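Local coordinates for protein sulfite reductase [ferredoxin] (Mycobacterium tuberculosis, PDB 1ZJ8) that reduces sulfite to sulfide with electrons from ferredoxin, using a siroheme and a [4Fe-4S] cluster, at residues R21-W26 against Y293-A298; D214-Y219 against S286-Y291. All blocks are in the same frame, centred on the assembly; numbering follows the deposited sequence.

Interaction 1: R21-W26 against Y293-A298; sequences RNEGQW and YRRLRA
The guanidinium of R294 lies flat on the indole of W26, their planes 6° apart and centres 3.7 Å apart, a cation-pi stack with CZ over the five-membered ring. A bend at chi3 (90°) turns the R294 guanidinium onto that face, while its NH2 makes a salt bridge to D214 in the loop before strand 219-224. R31 makes a further cation-pi contact with the indole. Between the backbones, R294 N donates to E23 O over 2.8 Å, and G24, which has no side chain and a positive phi, lets the chains approach to 4.3 Å between G24 CA and R294 CA. Beside this tight crossing, E23 CB rests 3.8 Å from Y293 CD1, and the Q25 amide stands at the edge of the Y293 ring, its NE2 bonded to Y291 O. The other end is looser and partly open to solvent: E23 OE2 and R295 NH2 form a long salt bridge of 3.7 Å, and exposed R21 reaches the same oxygen from its NE at 3.2 Å. N22 OD1 accepts from G24 N and closes an Asx turn in this N-terminal loop, which packs against the connection between helices 277-291 and 302-309.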
loop_
_atom_site.group_PDB
_atom_site.type_symbol
_atom_site.label_atom_id
_atom_site.label_comp_id
_atom_site.label_asym_id
_atom_site.label_seq_id
_atom_site.Cartn_x
_atom_site.Cartn_y
_atom_site.Cartn_z
ATOM N N ARG A 21 -6.089 30.737 11.994
ATOM C CA ARG A 21 -5.517 30.591 13.374
ATOM C C ARG A 21 -4.087 29.971 13.372
ATOM O O ARG A 21 -3.662 29.352 14.358
ATOM C CB ARG A 21 -6.491 29.789 14.269
ATOM C CG ARG A 21 -6.777 28.356 13.799
ATOM C CD ARG A 21 -8.232 27.972 14.041
ATOM N NE ARG A 21 -8.476 26.530 13.906
ATOM C CZ ARG A 21 -9.655 25.938 14.116
ATOM N NH1 ARG A 21 -10.725 26.652 14.455
ATOM N NH2 ARG A 21 -9.773 24.621 13.984
ATOM N N ASN A 22 -3.349 30.196 12.278
ATOM C CA ASN A 22 -2.015 29.613 12.042
ATOM C C ASN A 22 -1.973 28.089 12.187
ATOM O O ASN A 22 -1.455 27.559 13.177
ATOM C CB ASN A 22 -0.943 30.271 12.929
ATOM C CG ASN A 22 0.489 30.013 12.424
ATOM O OD1 ASN A 22 0.766 29.013 11.753
ATOM N ND2 ASN A 22 1.401 30.926 12.749
ATOM N N GLU A 23 -2.504 27.401 11.177
ATOM C CA GLU A 23 -2.396 25.944 11.074
ATOM C C GLU A 23 -1.177 25.560 10.237
ATOM O O GLU A 23 -1.107 24.434 9.747
ATOM C CB GLU A 23 -3.656 25.329 10.440
ATOM C CG GLU A 23 -4.969 25.574 11.200
ATOM C CD GLU A 23 -5.396 24.427 12.114
ATOM O OE1 GLU A 23 -5.177 23.243 11.783
ATOM O OE2 GLU A 23 -5.980 24.724 13.176
ATOM N N GLY A 24 -0.225 26.487 10.072
ATOM C CA GLY A 24 1.027 26.228 9.353
ATOM C C GLY A 24 0.925 26.438 7.853
ATOM O O GLY A 24 1.921 26.300 7.151
ATOM N N GLN A 25 -0.273 26.795 7.373
ATOM C CA GLN A 25 -0.573 26.909 5.938
ATOM C C GLN A 25 0.314 27.922 5.222
ATOM O O GLN A 25 0.351 29.097 5.594
ATOM C CB GLN A 25 -2.048 27.288 5.727
ATOM C CG GLN A 25 -3.027 26.173 6.078
ATOM C CD GLN A 25 -4.460 26.661 6.262
ATOM O OE1 GLN A 25 -4.766 27.371 7.227
ATOM N NE2 GLN A 25 -5.352 26.259 5.354
ATOM N N TRP A 26 1.021 27.446 4.198
ATOM C CA TRP A 26 1.911 28.273 3.370
ATOM C C TRP A 26 1.170 29.440 2.689
ATOM O O TRP A 26 1.642 30.578 2.717
ATOM C CB TRP A 26 2.609 27.388 2.311
ATOM C CG TRP A 26 3.832 26.637 2.824
ATOM C CD1 TRP A 26 4.203 26.463 4.128
ATOM C CD2 TRP A 26 4.827 25.952 2.030
ATOM N NE1 TRP A 26 5.370 25.730 4.197
ATOM C CE2 TRP A 26 5.775 25.406 2.928
ATOM C CE3 TRP A 26 5.011 25.756 0.651
ATOM C CZ2 TRP A 26 6.891 24.673 2.496
ATOM C CZ3 TRP A 26 6.122 25.029 0.223
ATOM C CH2 TRP A 26 7.043 24.495 1.145
ATOM N N TYR A 293 -2.437 21.551 6.177
ATOM C CA TYR A 293 -2.016 21.936 7.527
ATOM C C TYR A 293 -0.594 21.455 7.825
ATOM O O TYR A 293 -0.214 20.364 7.410
ATOM C CB TYR A 293 -3.000 21.377 8.555
ATOM C CG TYR A 293 -4.451 21.726 8.279
ATOM C CD1 TYR A 293 -4.807 22.947 7.709
ATOM C CD2 TYR A 293 -5.473 20.849 8.612
ATOM C CE1 TYR A 293 -6.146 23.280 7.467
ATOM C CE2 TYR A 293 -6.828 21.183 8.385
ATOM C CZ TYR A 293 -7.154 22.403 7.810
ATOM O OH TYR A 293 -8.472 22.745 7.564
ATOM N N ARG A 294 0.194 22.287 8.513
ATOM C CA ARG A 294 1.605 21.969 8.826
ATOM C C ARG A 294 1.945 22.282 10.300
ATOM O O ARG A 294 3.078 22.663 10.640
ATOM C CB ARG A 294 2.558 22.700 7.856
ATOM C CG ARG A 294 2.217 22.508 6.357
ATOM C CD ARG A 294 3.070 23.367 5.430
ATOM N NE ARG A 294 4.300 22.689 5.021
ATOM C CZ ARG A 294 4.638 22.367 3.766
ATOM N NH1 ARG A 294 3.852 22.674 2.733
ATOM N NH2 ARG A 294 5.799 21.751 3.540
ATOM N N ARG A 295 0.953 22.058 11.161
ATOM C CA ARG A 295 1.033 22.366 12.578
ATOM C C ARG A 295 1.087 21.085 13.430
ATOM O O ARG A 295 2.135 20.756 13.979
ATOM C CB ARG A 295 -0.168 23.237 12.956
ATOM C CG ARG A 295 -0.179 23.695 14.393
ATOM C CD ARG A 295 -1.383 24.566 14.641
ATOM N NE ARG A 295 -2.621 23.792 14.591
ATOM C CZ ARG A 295 -3.120 23.086 15.607
ATOM N NH1 ARG A 295 -2.486 23.022 16.775
ATOM N NH2 ARG A 295 -4.262 22.422 15.450
ATOM N N LEU A 296 -0.038 20.380 13.549
ATOM C CA LEU A 296 -0.055 19.065 14.201
ATOM C C LEU A 296 0.393 17.994 13.199
ATOM O O LEU A 296 -0.179 17.865 12.111
ATOM C CB LEU A 296 -1.451 18.714 14.746
ATOM C CG LEU A 296 -2.012 19.557 15.904
ATOM C CD1 LEU A 296 -3.460 19.172 16.285
ATOM C CD2 LEU A 296 -1.096 19.489 17.129
ATOM N N ARG A 297 1.402 17.217 13.585
ATOM C CA ARG A 297 1.923 16.107 12.767
ATOM C C ARG A 297 0.866 15.069 12.409
ATOM O O ARG A 297 0.880 14.538 11.311
ATOM C CB ARG A 297 3.049 15.393 13.510
ATOM C CG ARG A 297 4.065 14.800 12.609
ATOM C CD ARG A 297 4.990 15.874 12.075
ATOM N NE ARG A 297 5.803 15.398 10.953
ATOM C CZ ARG A 297 5.422 15.421 9.671
ATOM N NH1 ARG A 297 4.210 15.849 9.308
ATOM N NH2 ARG A 297 6.251 14.978 8.740
ATOM N N ALA A 298 -0.042 14.785 13.333
ATOM C CA ALA A 298 -1.148 13.866 13.071
ATOM C C ALA A 298 -2.416 14.569 12.565
ATOM O O ALA A 298 -3.483 13.958 12.545
ATOM C CB ALA A 298 -1.475 13.073 14.324
#

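Interaction 2: D214-Y219 against S286-Y291; sequences DLPRKY and SVFRDY. With SRM (siroheme), chain E.
This is a buried, largely apolar contact in which one phenylalanine of helix 277-291 packs against the loop leading to strand 219-224. With CG anti to the backbone N (chi1 -177°), the F288 ring projects from the helix among L215, P216, R217 and Y219. P216 covers one face, its CD 3.9 Å from the ring centroid and 9° off the normal, a CH-pi contact, and its CG also touches F288 O at 3.3 Å. L215 CB meets CE2 of F288 at 3.7 Å, crossing the phenylalanine at about a right angle, while R217 O lies at the ring edge. Y219 CD1 packs 3.5 Å from F288 CD2, but the near-parallel rings are slid apart and barely overlap. The loop precedes a strand of the mixed sheet in the nitrite and sulfite reductase 4Fe-4S domain, and its other side faces the siroheme, whose pocket includes R217 and K218. R217 NH2 comes 3.1 Å from siroheme O4D, and R217 NE donates to R297 O. Along the helix, R289 CG brushes D214 O at 3.7 Å; the R289 chain, bent at chi3, grips D290 side-on through NE and NH2, and NH1 bonds to D211 O.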
loop_
_atom_site.group_PDB
_atom_site.type_symbol
_atom_site.label_atom_id
_atom_site.label_comp_id
_atom_site.label_asym_id
_atom_site.label_seq_id
_atom_site.Cartn_x
_atom_site.Cartn_y
_atom_site.Cartn_z
ATOM N N ASP A 214 8.426 18.987 -0.881
ATOM C CA ASP A 214 8.125 19.394 0.499
ATOM C C ASP A 214 6.643 19.687 0.649
ATOM O O ASP A 214 6.162 20.796 0.334
ATOM C CB ASP A 214 8.981 20.606 0.906
ATOM C CG ASP A 214 8.789 21.030 2.370
ATOM O OD1 ASP A 214 8.017 20.382 3.115
ATOM O OD2 ASP A 214 9.424 22.030 2.770
ATOM N N LEU A 215 5.931 18.667 1.129
ATOM C CA LEU A 215 4.487 18.738 1.343
ATOM C C LEU A 215 4.185 18.601 2.847
ATOM O O LEU A 215 5.049 18.174 3.635
ATOM C CB LEU A 215 3.760 17.646 0.533
ATOM C CG LEU A 215 4.238 17.345 -0.890
ATOM C CD1 LEU A 215 3.371 16.266 -1.496
ATOM C CD2 LEU A 215 4.205 18.565 -1.761
ATOM N N PRO A 216 2.968 19.001 3.257
ATOM C CA PRO A 216 2.511 18.847 4.630
ATOM C C PRO A 216 2.720 17.444 5.195
ATOM O O PRO A 216 2.958 17.295 6.402
ATOM C CB PRO A 216 1.011 19.135 4.525
ATOM C CG PRO A 216 0.866 20.041 3.346
ATOM C CD PRO A 216 1.966 19.682 2.408
ATOM N N ARG A 217 2.584 16.432 4.333
ATOM C CA ARG A 217 2.882 15.054 4.695
ATOM C C ARG A 217 3.028 14.172 3.460
ATOM O O ARG A 217 3.163 14.676 2.331
ATOM C CB ARG A 217 1.769 14.517 5.592
ATOM C CG ARG A 217 2.170 14.353 7.036
ATOM C CD ARG A 217 1.263 13.325 7.714
ATOM N NE ARG A 217 1.840 12.794 8.941
ATOM C CZ ARG A 217 2.901 12.001 8.978
ATOM N NH1 ARG A 217 3.534 11.624 7.862
ATOM N NH2 ARG A 217 3.334 11.591 10.156
ATOM N N LYS A 218 3.020 12.853 3.686
ATOM C CA LYS A 218 2.989 11.875 2.601
ATOM C C LYS A 218 1.714 12.032 1.764
ATOM O O LYS A 218 0.666 12.468 2.273
ATOM C CB LYS A 218 3.126 10.443 3.154
ATOM C CG LYS A 218 1.970 9.949 4.011
ATOM C CD LYS A 218 2.044 8.444 4.274
ATOM C CE LYS A 218 2.749 8.095 5.590
ATOM N NZ LYS A 218 2.951 6.611 5.730
ATOM N N TYR A 219 1.833 11.653 0.487
ATOM C CA TYR A 219 0.813 11.880 -0.541
ATOM C C TYR A 219 0.698 10.687 -1.491
ATOM O O TYR A 219 1.621 10.379 -2.236
ATOM C CB TYR A 219 1.197 13.110 -1.339
ATOM C CG TYR A 219 0.191 13.624 -2.346
ATOM C CD1 TYR A 219 -0.885 14.370 -1.939
ATOM C CD2 TYR A 219 0.374 13.428 -3.705
ATOM C CE1 TYR A 219 -1.780 14.887 -2.852
ATOM C CE2 TYR A 219 -0.514 13.950 -4.628
ATOM C CZ TYR A 219 -1.596 14.689 -4.195
ATOM O OH TYR A 219 -2.503 15.230 -5.088
ATOM N N SER A 286 -0.605 20.679 -5.687
ATOM C CA SER A 286 -0.225 22.079 -5.397
ATOM C C SER A 286 -1.119 22.694 -4.335
ATOM O O SER A 286 -0.645 23.411 -3.457
ATOM C CB SER A 286 -0.263 22.911 -6.670
ATOM O OG SER A 286 0.607 22.344 -7.649
ATOM N N VAL A 287 -2.407 22.381 -4.386
ATOM C CA VAL A 287 -3.299 22.825 -3.324
ATOM C C VAL A 287 -2.856 22.231 -1.993
ATOM O O VAL A 287 -2.768 22.941 -0.995
ATOM C CB VAL A 287 -4.753 22.434 -3.570
ATOM C CG1 VAL A 287 -5.635 22.927 -2.404
ATOM C CG2 VAL A 287 -5.229 22.983 -4.921
ATOM N N PHE A 288 -2.569 20.935 -1.982
ATOM C CA PHE A 288 -2.069 20.271 -0.776
ATOM C C PHE A 288 -0.884 21.044 -0.208
ATOM O O PHE A 288 -0.896 21.436 0.952
ATOM C CB PHE A 288 -1.670 18.804 -1.085
ATOM C CG PHE A 288 -1.194 17.999 0.125
ATOM C CD1 PHE A 288 -1.871 18.055 1.355
ATOM C CD2 PHE A 288 -0.088 17.149 0.018
ATOM C CE1 PHE A 288 -1.441 17.308 2.459
ATOM C CE2 PHE A 288 0.354 16.393 1.130
ATOM C CZ PHE A 288 -0.330 16.481 2.348
ATOM N N ARG A 289 0.133 21.268 -1.033
ATOM C CA ARG A 289 1.360 21.944 -0.585
ATOM C C ARG A 289 1.039 23.311 0.017
ATOM O O ARG A 289 1.536 23.657 1.095
ATOM C CB ARG A 289 2.357 22.098 -1.739
ATOM C CG ARG A 289 3.660 22.877 -1.392
ATOM C CD ARG A 289 4.409 23.348 -2.646
ATOM N NE ARG A 289 3.486 24.008 -3.568
ATOM C CZ ARG A 289 3.719 24.260 -4.853
ATOM N NH1 ARG A 289 4.877 23.928 -5.421
ATOM N NH2 ARG A 289 2.770 24.851 -5.578
ATOM N N ASP A 290 0.185 24.072 -0.662
ATOM C CA ASP A 290 -0.056 25.469 -0.293
ATOM C C ASP A 290 -1.093 25.656 0.848
ATOM O O ASP A 290 -0.955 26.572 1.673
ATOM C CB ASP A 290 -0.429 26.265 -1.565
ATOM C CG ASP A 290 0.711 26.272 -2.630
ATOM O OD1 ASP A 290 1.897 26.167 -2.264
ATOM O OD2 ASP A 290 0.430 26.381 -3.838
ATOM N N TYR A 291 -2.097 24.784 0.918
ATOM C CA TYR A 291 -3.189 24.930 1.896
ATOM C C TYR A 291 -3.314 23.784 2.924
ATOM O O TYR A 291 -4.135 23.861 3.849
ATOM C CB TYR A 291 -4.523 25.066 1.159
ATOM C CG TYR A 291 -4.761 26.390 0.433
ATOM C CD1 TYR A 291 -4.162 26.655 -0.811
ATOM C CD2 TYR A 291 -5.637 27.360 0.971
ATOM C CE1 TYR A 291 -4.412 27.862 -1.479
ATOM C CE2 TYR A 291 -5.890 28.552 0.314
ATOM C CZ TYR A 291 -5.277 28.804 -0.902
ATOM O OH TYR A 291 -5.537 29.991 -1.541
HETATM FE FE SRM E . 2.819 2.515 5.750
HETATM C CHA SRM E . 4.560 4.008 8.281
HETATM C CHB SRM E . 4.653 -0.259 6.145
HETATM C CHC SRM E . 1.188 1.115 3.306
HETATM C CHD SRM E . -0.074 4.075 6.814
HETATM N NA SRM E . 4.434 2.052 6.834
HETATM C C1A SRM E . 5.091 2.826 7.726
HETATM C C2A SRM E . 6.452 2.312 8.085
HETATM C CMA SRM E . 7.487 3.022 7.267
HETATM C CDA SRM E . 6.713 2.342 9.565
HETATM C CEA SRM E . 7.594 3.404 10.141
HETATM O O3A SRM E . 7.246 4.585 10.036
HETATM O O4A SRM E . 8.657 3.114 10.709
HETATM C C3A SRM E . 6.317 0.887 7.668
HETATM C CAA SRM E . 7.540 0.306 7.042
HETATM C CBA SRM E . 8.287 -0.275 8.214
HETATM C CCA SRM E . 9.065 -1.483 7.804
HETATM O O1A SRM E . 8.546 -2.294 7.008
HETATM O O2A SRM E . 10.225 -1.628 8.259
HETATM C C4A SRM E . 5.089 0.886 6.824
HETATM N NB SRM E . 3.021 0.804 4.803
HETATM C C1B SRM E . 3.832 -0.233 5.021
HETATM C C2B SRM E . 3.788 -1.309 3.973
HETATM C CMB SRM E . 5.127 -1.901 3.634
HETATM C CDB SRM E . 2.913 -2.400 4.493
HETATM C CEB SRM E . 2.712 -3.604 3.645
HETATM O O3B SRM E . 3.157 -4.729 3.960
HETATM O O4B SRM E . 2.085 -3.444 2.598
HETATM C C3B SRM E . 3.109 -0.539 2.861
HETATM C CAB SRM E . 4.118 0.201 2.021
HETATM C CBB SRM E . 3.610 0.464 0.637
HETATM C CCB SRM E . 4.537 1.396 -0.089
HETATM O O1B SRM E . 5.323 0.972 -0.933
HETATM O O2B SRM E . 4.514 2.605 0.119
HETATM C C4B SRM E . 2.396 0.515 3.665
HETATM N NC SRM E . 0.949 2.486 5.260
HETATM C C1C SRM E . 0.469 1.997 4.099
HETATM C C2C SRM E . -0.906 2.135 3.963
HETATM C CDC SRM E . -1.834 1.508 2.977
HETATM C CEC SRM E . -2.086 2.126 1.657
HETATM O O3C SRM E . -1.386 3.090 1.272
HETATM O O4C SRM E . -3.020 1.637 1.005
HETATM C C3C SRM E . -1.236 2.941 5.011
HETATM C CAC SRM E . -2.664 3.340 5.195
HETATM C CBC SRM E . -3.319 4.304 4.229
HETATM C CCC SRM E . -2.904 5.719 4.594
HETATM O O1C SRM E . -1.724 6.112 4.392
HETATM O O2C SRM E . -3.783 6.449 5.121
HETATM C C4C SRM E . -0.101 3.195 5.738
HETATM N ND SRM E . 2.418 4.036 7.024
HETATM C C1D SRM E . 1.170 4.346 7.410
HETATM C C2D SRM E . 1.231 5.049 8.629
HETATM C CAD SRM E . 0.185 6.068 9.041
HETATM C CBD SRM E . 0.404 7.505 8.683
HETATM C CCD SRM E . -0.619 8.578 8.924
HETATM O O1D SRM E . -1.106 9.131 7.913
HETATM O O2D SRM E . -0.970 8.899 10.091
HETATM C C3D SRM E . 2.573 5.147 8.958
HETATM C CDD SRM E . 3.161 6.163 9.899
HETATM C CED SRM E . 3.388 7.608 9.514
HETATM O O3D SRM E . 3.325 7.977 8.341
HETATM O O4D SRM E . 3.644 8.466 10.371
HETATM C C4D SRM E . 3.295 4.518 7.956
#

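Both contacts are buried, but the centre of interaction 1 lies farther from the centre of the chain, about 26 Å against 19 Å for interaction 2, and has a charged side partly open to solvent, whereas interaction 2 backs onto the siroheme pocket. They share one piece of the fold: helix 277-291 supplies residues 286-291, and the loop that follows it supplies 293-298. Their chemistry differs accordingly. Residues 21-26 are held by a backbone hydrogen bond, a cation-pi stack and one long salt bridge; 214-219 meets the helix without any hydrogen bond between the two segments. The contacts touch directly, through the R294-D214 salt bridge and where Y293 O packs on P216 CB.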